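PDB 3SD7: putative phosphatase from Clostridium difficile, which probably hydrolyses phosphate esters as a member of the haloacid dehalogenase-like hydrolases, though its natural substrate is not established. Local coordinates for residues T41-K44 with E45-K49; E62-E65 with N66-Q69; T164-N167 with K168-I172; T142-Y146 with F147-R151. All blocks are in the same frame, centred on the assembly; numbering follows the deposited sequence. Where two conformers were deposited one is given.

All four contacts are local, each joining residues close in sequence at a turn or at the end of a helix. Interactions 1 and 2 have centres about 11 Å apart and touch: Thr48 CG2 lies 3.5 Å from Asp68 OD1, where helix 44-57 meets the loop that follows it. Interaction 4 packs against the other end of interaction 1, with Thr41 CG2 3.9 Å from Phe147 CD2. Interaction 3 stands apart, its nearest atoms about 9 Å from interaction 1. Interactions 1 and 3 approach the sodium ion bound by Asp37 and Asp192: the side chain of Lys168 is about 5 Å from it and that of Pro43 about 7 Å.

Interaction 1 (T41-K44 with E45-K49); sequences TDPK and EGITK
Pro43 O receives Ile47 N at 3.1 Å in a nearly straight bond, the N-H lying almost along the carbonyl axis, and one residue later Lys44 O receives Thr48 N at 3.0 Å. These are the opening i-to-i+4 bonds of helix 44-57, separated from strand 41-42 by the N-cap Pro43 alone. Proline suits this place because its missing N-H costs a helix start nothing. Lys44 O is gripped twice: Thr48 OG1 also donates to it, at 2.7 Å, from the opposite face of the carbonyl plane. A chi1 of 57° sets that hydroxyl between the backbone N and carbonyl carbon, turned back toward the preceding turn. Before the cap, Asp42 OD1 accepts Lys44 N at 3.1 Å from above its carboxylate plane, an Asx turn that leads the chain from strand into helix, just after the Asp-rich sequence resembling the catalytic motif of haloacid dehalogenase-like enzymes. A water spans Asp42 O and Glu45 N. Pro43 and Ile47 lie side by side, CG to CD1 3.7 Å, and Ile47 goes on to touch Tyr97 of helix 87-105. On the outer surface, Lys49 NZ forms a salt bridge with Glu45, meeting OE2 on its anti lone pair at 3.0 Å.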
loop_
_atom_site.group_PDB
_atom_site.type_symbol
_atom_site.label_atom_id
_atom_site.label_comp_id
_atom_site.label_asym_id
_atom_site.label_seq_id
_atom_site.Cartn_x
_atom_site.Cartn_y
_atom_site.Cartn_z
ATOM N N THR A 41 0.047 5.417 4.126
ATOM C CA THR A 41 0.549 6.624 3.434
ATOM C C THR A 41 -0.033 6.733 2.031
ATOM O O THR A 41 -0.428 5.742 1.424
ATOM C CB THR A 41 2.092 6.607 3.360
ATOM O OG1 THR A 41 2.518 5.387 2.720
ATOM C CG2 THR A 41 2.710 6.659 4.775
ATOM N N ASP A 42 -0.102 7.960 1.533
ATOM C CA ASP A 42 -0.665 8.237 0.207
ATOM C C ASP A 42 0.494 8.603 -0.749
ATOM O O ASP A 42 1.164 9.619 -0.549
ATOM C CB ASP A 42 -1.685 9.368 0.321
ATOM C CG ASP A 42 -2.430 9.626 -0.978
ATOM O OD1 ASP A 42 -2.063 9.029 -1.999
ATOM O OD2 ASP A 42 -3.347 10.488 -0.990
ATOM N N PRO A 43 0.702 7.809 -1.808
ATOM C CA PRO A 43 1.809 8.039 -2.716
ATOM C C PRO A 43 1.482 8.956 -3.888
ATOM O O PRO A 43 2.306 9.103 -4.784
ATOM C CB PRO A 43 2.065 6.638 -3.258
ATOM C CG PRO A 43 0.706 6.050 -3.353
ATOM C CD PRO A 43 -0.015 6.555 -2.140
ATOM N N LYS A 44 0.298 9.555 -3.879
ATOM C CA LYS A 44 -0.184 10.328 -5.026
ATOM C C LYS A 44 0.827 11.300 -5.637
ATOM O O LYS A 44 1.057 11.299 -6.844
ATOM C CB LYS A 44 -1.477 11.046 -4.650
ATOM C CG LYS A 44 -2.015 11.953 -5.737
ATOM C CD LYS A 44 -3.344 12.548 -5.369
ATOM C CE LYS A 44 -4.473 11.516 -5.541
ATOM N NZ LYS A 44 -5.827 12.082 -5.221
ATOM N N GLU A 45 1.438 12.121 -4.799
ATOM C CA GLU A 45 2.365 13.157 -5.305
ATOM C C GLU A 45 3.515 12.561 -6.130
ATOM O O GLU A 45 3.740 12.938 -7.294
ATOM C CB GLU A 45 2.905 13.982 -4.146
ATOM C CG GLU A 45 3.707 15.209 -4.601
ATOM C CD GLU A 45 4.519 15.885 -3.490
ATOM O OE1 GLU A 45 4.397 15.503 -2.303
ATOM O OE2 GLU A 45 5.306 16.801 -3.829
ATOM N N GLY A 46 4.264 11.632 -5.526
ATOM C CA GLY A 46 5.399 11.043 -6.208
ATOM C C GLY A 46 5.059 10.225 -7.426
ATOM O O GLY A 46 5.806 10.225 -8.407
ATOM N N ILE A 47 3.956 9.481 -7.375
ATOM C CA ILE A 47 3.579 8.689 -8.538
ATOM C C ILE A 47 3.195 9.604 -9.705
ATOM O O ILE A 47 3.674 9.438 -10.847
ATOM C CB ILE A 47 2.445 7.695 -8.218
ATOM C CG1 ILE A 47 2.952 6.652 -7.211
ATOM C CG2 ILE A 47 1.951 7.021 -9.529
ATOM C CD1 ILE A 47 1.863 5.650 -6.815
ATOM N N THR A 48 2.346 10.582 -9.435
ATOM C CA THR A 48 1.895 11.468 -10.511
ATOM C C THR A 48 3.058 12.321 -11.054
ATOM O O THR A 48 3.174 12.545 -12.272
ATOM C CB THR A 48 0.699 12.340 -10.076
ATOM O OG1 THR A 48 1.054 13.091 -8.918
ATOM C CG2 THR A 48 -0.526 11.460 -9.753
ATOM N N LYS A 49 3.940 12.775 -10.179
ATOM C CA LYS A 49 5.077 13.582 -10.644
ATOM C C LYS A 49 6.069 12.756 -11.468
ATOM O O LYS A 49 6.683 13.283 -12.418
ATOM C CB LYS A 49 5.759 14.298 -9.499
ATOM C CG LYS A 49 4.944 15.433 -8.963
ATOM C CD LYS A 49 5.666 16.177 -7.881
ATOM C CE LYS A 49 4.891 17.421 -7.480
ATOM N NZ LYS A 49 5.604 18.200 -6.449
HETATM O O HOH W 1 1.115 12.158 -1.959
#

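Interaction 2 (E62-E65 with N66-Q69); sequences EDLE and NLDQ
Two backbone bonds tie Glu62-Glu65 to Asn66-Gln69, each running from residue i+3 back to residue i: Asn66 N to Asp63 O at 3.1 Å and Leu67 N to Leu64 O at 3.0 Å. In both, the donor stands well above the carbonyl plane. The same sense of coiling continues into the short 3-10 segment at Asp68-Gln69. A water joins Glu65 O to Gln69 N, one residue further along than the direct bonds span, donating to the carbonyl and accepting from the N-H.

Side chains add polar bonds of their own. In the one of its two deposited conformers described here, Asp63 has CG anti to the backbone N (chi1 174°) and brings OD1 to 2.8 Å from Glu65 N, which meets it from above the carboxylate plane. This is an Asx turn, for which the short aspartate side chain has the right reach, and it introduces the bend in the loop joining helices 44-57 and 75-82. Glu62 is hydrogen-bonded through OE1 to Tyr83, and Gln69 NE2 adds a weak bond to Asn66 O.

Van der Waals contacts complete the turn. Asn66 too has two conformers; in the one described, Glu65 runs alongside it, with Glu65 CG 3.5 Å from Asn66 ND2, whereas Glu62 crosses it at about a right angle. On the inner side, Leu67 CD1 lies 4.2 Å from Leu64 CD2 and Leu67 CD2 lies 4.1 Å from Glu62 CB. Both leucines also rest on Gln52 of helix 44-57.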
loop_
_atom_site.group_PDB
_atom_site.type_symbol
_atom_site.label_atom_id
_atom_site.label_comp_id
_atom_site.label_asym_id
_atom_site.label_seq_id
_atom_site.Cartn_x
_atom_site.Cartn_y
_atom_site.Cartn_z
ATOM N N GLU A 62 1.184 17.540 -19.118
ATOM C CA GLU A 62 -0.032 17.138 -18.392
ATOM C C GLU A 62 -0.094 17.730 -16.989
ATOM O O GLU A 62 0.939 17.903 -16.331
ATOM C CB GLU A 62 -0.105 15.607 -18.243
ATOM C CG GLU A 62 -0.638 14.818 -19.435
ATOM C CD GLU A 62 -2.168 14.857 -19.558
ATOM O OE1 GLU A 62 -2.738 13.859 -20.062
ATOM O OE2 GLU A 62 -2.801 15.857 -19.130
ATOM N N ASP A 63 -1.304 18.045 -16.535
ATOM C CA ASP A 63 -1.519 18.530 -15.176
ATOM C C ASP A 63 -1.537 17.292 -14.281
ATOM O O ASP A 63 -2.015 16.240 -14.704
ATOM C CB ASP A 63 -2.850 19.276 -15.082
ATOM C CG ASP A 63 -3.202 19.694 -13.656
ATOM O OD1 ASP A 63 -2.661 19.118 -12.690
ATOM O OD2 ASP A 63 -4.062 20.591 -13.505
ATOM N N LEU A 64 -1.020 17.415 -13.060
ATOM C CA LEU A 64 -0.970 16.273 -12.120
ATOM C C LEU A 64 -2.353 15.710 -11.789
ATOM O O LEU A 64 -2.489 14.508 -11.578
ATOM C CB LEU A 64 -0.253 16.645 -10.820
ATOM C CG LEU A 64 1.241 16.943 -10.885
ATOM C CD1 LEU A 64 1.746 17.312 -9.501
ATOM C CD2 LEU A 64 2.007 15.746 -11.423
ATOM N N GLU A 65 -3.373 16.573 -11.747
ATOM C CA GLU A 65 -4.750 16.130 -11.463
ATOM C C GLU A 65 -5.236 15.071 -12.468
ATOM O O GLU A 65 -5.967 14.156 -12.095
ATOM C CB GLU A 65 -5.724 17.325 -11.422
ATOM C CG GLU A 65 -5.978 18.001 -12.765
ATOM C CD GLU A 65 -6.841 19.272 -12.664
ATOM O OE1 GLU A 65 -7.297 19.609 -11.547
ATOM O OE2 GLU A 65 -7.065 19.930 -13.705
ATOM N N ASN A 66 -4.793 15.193 -13.718
ATOM C CA ASN A 66 -5.186 14.275 -14.788
ATOM C C ASN A 66 -4.391 12.956 -14.788
ATOM O O ASN A 66 -4.652 12.061 -15.599
ATOM C CB ASN A 66 -5.059 14.978 -16.148
ATOM C CG ASN A 66 -5.944 16.221 -16.256
ATOM O OD1 ASN A 66 -5.592 17.187 -16.934
ATOM N ND2 ASN A 66 -7.084 16.204 -15.572
ATOM N N LEU A 67 -3.408 12.853 -13.895
ATOM C CA LEU A 67 -2.589 11.632 -13.771
ATOM C C LEU A 67 -2.983 10.798 -12.561
ATOM O O LEU A 67 -2.489 9.684 -12.384
ATOM C CB LEU A 67 -1.108 12.009 -13.678
ATOM C CG LEU A 67 -0.604 12.876 -14.839
ATOM C CD1 LEU A 67 0.860 13.253 -14.611
ATOM C CD2 LEU A 67 -0.776 12.167 -16.180
ATOM N N ASP A 68 -3.876 11.326 -11.730
ATOM C CA ASP A 68 -4.334 10.600 -10.553
ATOM C C ASP A 68 -4.909 9.223 -10.915
ATOM O O ASP A 68 -4.759 8.263 -10.169
ATOM C CB ASP A 68 -5.405 11.391 -9.804
ATOM C CG ASP A 68 -4.860 12.652 -9.097
ATOM O OD1 ASP A 68 -3.633 12.833 -8.979
ATOM O OD2 ASP A 68 -5.697 13.452 -8.630
ATOM N N GLN A 69 -5.573 9.149 -12.062
ATOM C CA GLN A 69 -6.184 7.899 -12.522
ATOM C C GLN A 69 -5.181 6.806 -12.868
ATOM O O GLN A 69 -5.569 5.661 -13.115
ATOM C CB GLN A 69 -7.088 8.154 -13.728
ATOM C CG GLN A 69 -6.384 8.629 -14.957
ATOM C CD GLN A 69 -7.337 8.976 -16.080
ATOM O OE1 GLN A 69 -8.464 8.481 -16.134
ATOM N NE2 GLN A 69 -6.884 9.829 -16.990
HETATM O O HOH W 2 -6.985 11.553 -13.068
#

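Interaction 3 (T164-N167 with K168-I172); sequences TRVN and KNEVI
Val166 CG1 reaches the first turn of helix 168-179, lying 3.7 Å from Glu170 OE1 and 3.9 Å from Glu170 CB. It does so because CG1 is set opposite the backbone N (chi1 -175°), and the beta-branched residue thus offers a methyl to the helix while its backbone stays extended. Glu170 crosses it obliquely: its chain leaves beside its own backbone N and then runs straight, so that both CB and OE1 flank the valine methyl.

Asn167 occupies the N-cap, yet its side chain makes no capping bond. Its CG sits beside its own N, and CB touches Asn169 OD1 at 3.8 Å. Its carbonyl takes the usual first helical bond: Asn167 O accepts Val171 N at 3.3 Å, rather long. Val171 holds CG1 between its backbone N and carbonyl carbon (chi1 67°), and that methyl meets the same oxygen at 3.6 Å.

Lys168, in the conformer described, bends twice along its chain, turning NZ to a salt bridge with Asp35 and a hydrogen bond with Ser134. Asp35 belongs to the sequence resembling the catalytic motif of this family, and the position of Lys168 is consistent with the conserved lysine of such hydrolases.

Behind the turn, Asn169 and Ile172 meet Ile203 of helix 194-203, Val166 rests on Ser159, and Val171 packs the helix start against the parallel sheet across its outermost strand 155-159 and the neighbouring 128-133.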
loop_
_atom_site.group_PDB
_atom_site.type_symbol
_atom_site.label_atom_id
_atom_site.label_comp_id
_atom_site.label_asym_id
_atom_site.label_seq_id
_atom_site.Cartn_x
_atom_site.Cartn_y
_atom_site.Cartn_z
ATOM N N THR A 164 9.311 -9.386 -9.641
ATOM C CA THR A 164 7.902 -9.629 -9.929
ATOM C C THR A 164 7.071 -9.076 -8.757
ATOM O O THR A 164 7.465 -9.224 -7.595
ATOM C CB THR A 164 7.619 -11.145 -10.140
ATOM O OG1 THR A 164 6.275 -11.331 -10.598
ATOM C CG2 THR A 164 7.843 -11.950 -8.848
ATOM N N ARG A 165 5.955 -8.411 -9.058
ATOM C CA ARG A 165 5.082 -7.870 -8.008
ATOM C C ARG A 165 4.579 -9.053 -7.174
ATOM O O ARG A 165 3.976 -9.990 -7.704
ATOM C CB ARG A 165 3.905 -7.087 -8.620
ATOM C CG ARG A 165 2.995 -6.353 -7.611
ATOM C CD ARG A 165 1.825 -5.614 -8.313
ATOM N NE ARG A 165 2.286 -4.570 -9.240
ATOM C CZ ARG A 165 1.499 -3.860 -10.060
ATOM N NH1 ARG A 165 0.184 -4.066 -10.101
ATOM N NH2 ARG A 165 2.034 -2.935 -10.855
ATOM N N VAL A 166 4.840 -9.027 -5.870
ATOM C CA VAL A 166 4.432 -10.141 -5.021
ATOM C C VAL A 166 2.941 -10.056 -4.706
ATOM O O VAL A 166 2.426 -8.963 -4.439
ATOM C CB VAL A 166 5.240 -10.179 -3.705
ATOM C CG1 VAL A 166 4.883 -11.428 -2.903
ATOM C CG2 VAL A 166 6.737 -10.147 -4.007
ATOM N N ASN A 167 2.264 -11.208 -4.771
ATOM C CA ASN A 167 0.855 -11.318 -4.414
ATOM C C ASN A 167 0.679 -11.094 -2.917
ATOM O O ASN A 167 1.619 -11.314 -2.104
ATOM C CB ASN A 167 0.268 -12.669 -4.821
ATOM C CG ASN A 167 0.085 -12.798 -6.306
ATOM O OD1 ASN A 167 -0.144 -11.807 -7.004
ATOM N ND2 ASN A 167 0.149 -14.025 -6.805
ATOM N N LYS A 168 -0.526 -10.684 -2.536
ATOM C CA LYS A 168 -0.786 -10.350 -1.161
ATOM C C LYS A 168 -0.747 -11.563 -0.227
ATOM O O LYS A 168 -0.155 -11.500 0.823
ATOM C CB LYS A 168 -2.133 -9.636 -1.035
ATOM C CG LYS A 168 -2.103 -8.540 -0.046
ATOM C CD LYS A 168 -1.363 -7.308 -0.571
ATOM C CE LYS A 168 -2.139 -6.648 -1.704
ATOM N NZ LYS A 168 -1.576 -5.330 -2.087
ATOM N N ASN A 169 -1.376 -12.669 -0.611
ATOM C CA ASN A 169 -1.366 -13.860 0.269
ATOM C C ASN A 169 0.075 -14.299 0.584
ATOM O O ASN A 169 0.378 -14.727 1.697
ATOM C CB ASN A 169 -2.155 -15.024 -0.323
ATOM C CG ASN A 169 -1.442 -15.674 -1.474
ATOM O OD1 ASN A 169 -1.455 -15.179 -2.599
ATOM N ND2 ASN A 169 -0.799 -16.800 -1.195
ATOM N N GLU A 170 0.970 -14.136 -0.381
ATOM C CA GLU A 170 2.359 -14.558 -0.211
ATOM C C GLU A 170 3.124 -13.709 0.779
ATOM O O GLU A 170 3.884 -14.222 1.599
ATOM C CB GLU A 170 3.078 -14.551 -1.553
ATOM C CG GLU A 170 2.457 -15.487 -2.555
ATOM C CD GLU A 170 3.334 -15.674 -3.770
ATOM O OE1 GLU A 170 4.358 -14.951 -3.889
ATOM O OE2 GLU A 170 2.996 -16.540 -4.603
ATOM N N VAL A 171 2.914 -12.396 0.710
ATOM C CA VAL A 171 3.603 -11.513 1.612
ATOM C C VAL A 171 2.984 -11.593 3.035
ATOM O O VAL A 171 3.693 -11.531 4.023
ATOM C CB VAL A 171 3.716 -10.091 1.001
ATOM C CG1 VAL A 171 2.370 -9.397 0.874
ATOM C CG2 VAL A 171 4.657 -9.288 1.776
ATOM N N ILE A 172 1.663 -11.785 3.122
ATOM C CA ILE A 172 0.984 -11.981 4.404
ATOM C C ILE A 172 1.513 -13.243 5.079
ATOM O O ILE A 172 1.896 -13.225 6.243
ATOM C CB ILE A 172 -0.560 -12.094 4.241
ATOM C CG1 ILE A 172 -1.138 -10.749 3.791
ATOM C CG2 ILE A 172 -1.200 -12.509 5.556
ATOM C CD1 ILE A 172 -2.636 -10.796 3.404
#

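Interaction 4 (T142-Y146 with F147-R151); sequences TILRY and FDIDR
The edge of the Tyr146 ring stands on the face of Phe147, a T-shaped pair with centroids 4.9 Å apart and planes at 80°, beside the Schellman motif that ends helix 137-146. Tyr146 CD2 lies over the centre of the phenylalanine ring, 3.6 Å above its plane. The tyrosine has CG anti to its backbone N (chi1 178°) whereas Phe147 holds CG beside its own N, and these different settings let neighbouring rings meet at a steep angle. Ile143 runs alongside Phe147, its CG2 touching the ring at CD2, and Phe147 also packs on Ile111 of strand 110-111.

The chain turns at Asp148, whose positive phi makes it the C-prime residue. Asp148 N bonds to Arg145 O and Ile149 N to Leu144 O, both at 3.0 Å; Asp150 N reaches Leu144 O too, from the same face of its plane, so this carbonyl at the helix end is held twice. Reversal swings Ile149 across Leu144 at about a right angle, their methyls tightly packed, and Ile149 continues onto Leu119 of helix 115-124.

On the outer side Arg145 and Asp150 lie alongside each other. In the conformer described, Asp150 OD2 sits over the guanidinium face, so their charges may attract although no N-H points at it. A water bridges them instead, lying in the guanidinium plane, where it accepts from Arg145 NE at 3.1 Å and donates weakly to OD1 of this Asp150 conformer at 3.3 Å.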
loop_
_atom_site.group_PDB
_atom_site.type_symbol
_atom_site.label_atom_id
_atom_site.label_comp_id
_atom_site.label_asym_id
_atom_site.label_seq_id
_atom_site.Cartn_x
_atom_site.Cartn_y
_atom_site.Cartn_z
ATOM N N THR A 142 11.783 2.809 3.408
ATOM C CA THR A 142 12.214 4.192 3.235
ATOM C C THR A 142 11.122 5.155 3.681
ATOM O O THR A 142 11.374 6.117 4.420
ATOM C CB THR A 142 12.630 4.477 1.795
ATOM O OG1 THR A 142 13.825 3.745 1.499
ATOM C CG2 THR A 142 12.899 5.973 1.583
ATOM N N ILE A 143 9.905 4.887 3.230
ATOM C CA ILE A 143 8.748 5.727 3.559
ATOM C C ILE A 143 8.386 5.678 5.038
ATOM O O ILE A 143 8.095 6.709 5.645
ATOM C CB ILE A 143 7.539 5.316 2.694
ATOM C CG1 ILE A 143 7.836 5.635 1.229
ATOM C CG2 ILE A 143 6.290 6.014 3.170
ATOM C CD1 ILE A 143 6.863 4.960 0.246
ATOM N N LEU A 144 8.427 4.508 5.642
ATOM C CA LEU A 144 8.058 4.397 7.038
ATOM C C LEU A 144 9.124 5.087 7.904
ATOM O O LEU A 144 8.783 5.742 8.893
ATOM C CB LEU A 144 7.837 2.959 7.440
ATOM C CG LEU A 144 6.591 2.306 6.791
ATOM C CD1 LEU A 144 6.660 0.803 6.978
ATOM C CD2 LEU A 144 5.311 2.878 7.325
ATOM N N ARG A 145 10.381 4.966 7.480
ATOM C CA ARG A 145 11.477 5.672 8.125
ATOM C C ARG A 145 11.297 7.201 7.978
ATOM O O ARG A 145 11.477 7.942 8.952
ATOM C CB ARG A 145 12.799 5.206 7.538
ATOM C CG ARG A 145 13.240 3.873 8.005
ATOM C CD ARG A 145 14.498 3.411 7.277
ATOM N NE ARG A 145 15.130 2.335 8.009
ATOM C CZ ARG A 145 16.135 2.486 8.884
ATOM N NH1 ARG A 145 16.681 3.665 9.148
ATOM N NH2 ARG A 145 16.598 1.429 9.494
ATOM N N TYR A 146 10.906 7.681 6.786
ATOM C CA TYR A 146 10.685 9.121 6.514
ATOM C C TYR A 146 9.660 9.760 7.451
ATOM O O TYR A 146 9.805 10.952 7.836
ATOM C CB TYR A 146 10.250 9.308 5.048
ATOM C CG TYR A 146 9.931 10.729 4.606
ATOM C CD1 TYR A 146 10.891 11.511 3.983
ATOM C CD2 TYR A 146 8.657 11.258 4.765
ATOM C CE1 TYR A 146 10.613 12.786 3.561
ATOM C CE2 TYR A 146 8.355 12.557 4.342
ATOM C CZ TYR A 146 9.342 13.314 3.736
ATOM O OH TYR A 146 9.070 14.595 3.309
ATOM N N PHE A 147 8.627 8.996 7.806
ATOM C CA PHE A 147 7.551 9.445 8.721
ATOM C C PHE A 147 7.748 9.082 10.173
ATOM O O PHE A 147 6.866 9.314 11.009
ATOM C CB PHE A 147 6.178 8.975 8.232
ATOM C CG PHE A 147 5.748 9.665 6.994
ATOM C CD1 PHE A 147 5.430 11.015 7.016
ATOM C CD2 PHE A 147 5.667 8.984 5.793
ATOM C CE1 PHE A 147 5.044 11.668 5.866
ATOM C CE2 PHE A 147 5.286 9.634 4.644
ATOM C CZ PHE A 147 4.970 10.965 4.670
ATOM N N ASP A 148 8.910 8.519 10.474
ATOM C CA ASP A 148 9.274 8.139 11.822
ATOM C C ASP A 148 8.274 7.145 12.428
ATOM O O ASP A 148 8.012 7.160 13.626
ATOM C CB ASP A 148 9.427 9.393 12.712
ATOM C CG ASP A 148 10.177 9.115 14.003
ATOM O OD1 ASP A 148 10.977 8.150 14.055
ATOM O OD2 ASP A 148 9.949 9.861 14.980
ATOM N N ILE A 149 7.732 6.263 11.601
ATOM C CA ILE A 149 6.796 5.245 12.102
ATOM C C ILE A 149 7.331 3.798 11.924
ATOM O O ILE A 149 6.687 2.859 12.359
ATOM C CB ILE A 149 5.358 5.386 11.503
ATOM C CG1 ILE A 149 5.378 5.255 9.986
ATOM C CG2 ILE A 149 4.751 6.718 11.984
ATOM C CD1 ILE A 149 3.945 5.218 9.331
ATOM N N ASP A 150 8.501 3.657 11.287
ATOM C CA ASP A 150 9.172 2.368 11.122
ATOM C C ASP A 150 9.304 1.664 12.470
ATOM O O ASP A 150 9.095 0.443 12.586
ATOM C CB ASP A 150 10.569 2.590 10.539
ATOM C CG ASP A 150 11.404 1.323 10.519
ATOM O OD1 ASP A 150 10.957 0.345 9.933
ATOM O OD2 ASP A 150 12.523 1.318 11.084
ATOM N N ARG A 151 9.639 2.454 13.493
ATOM C CA ARG A 151 9.838 1.976 14.844
ATOM C C ARG A 151 8.669 1.181 15.451
ATOM O O ARG A 151 8.865 0.413 16.369
ATOM C CB ARG A 151 10.164 3.180 15.769
ATOM C CG ARG A 151 9.016 4.183 15.894
ATOM C CD ARG A 151 9.328 5.375 16.807
ATOM N NE ARG A 151 10.450 6.161 16.304
ATOM C CZ ARG A 151 11.007 7.189 16.945
ATOM N NH1 ARG A 151 10.541 7.592 18.129
ATOM N NH2 ARG A 151 12.038 7.821 16.396
HETATM O O HOH W 3 13.727 -0.409 8.216
#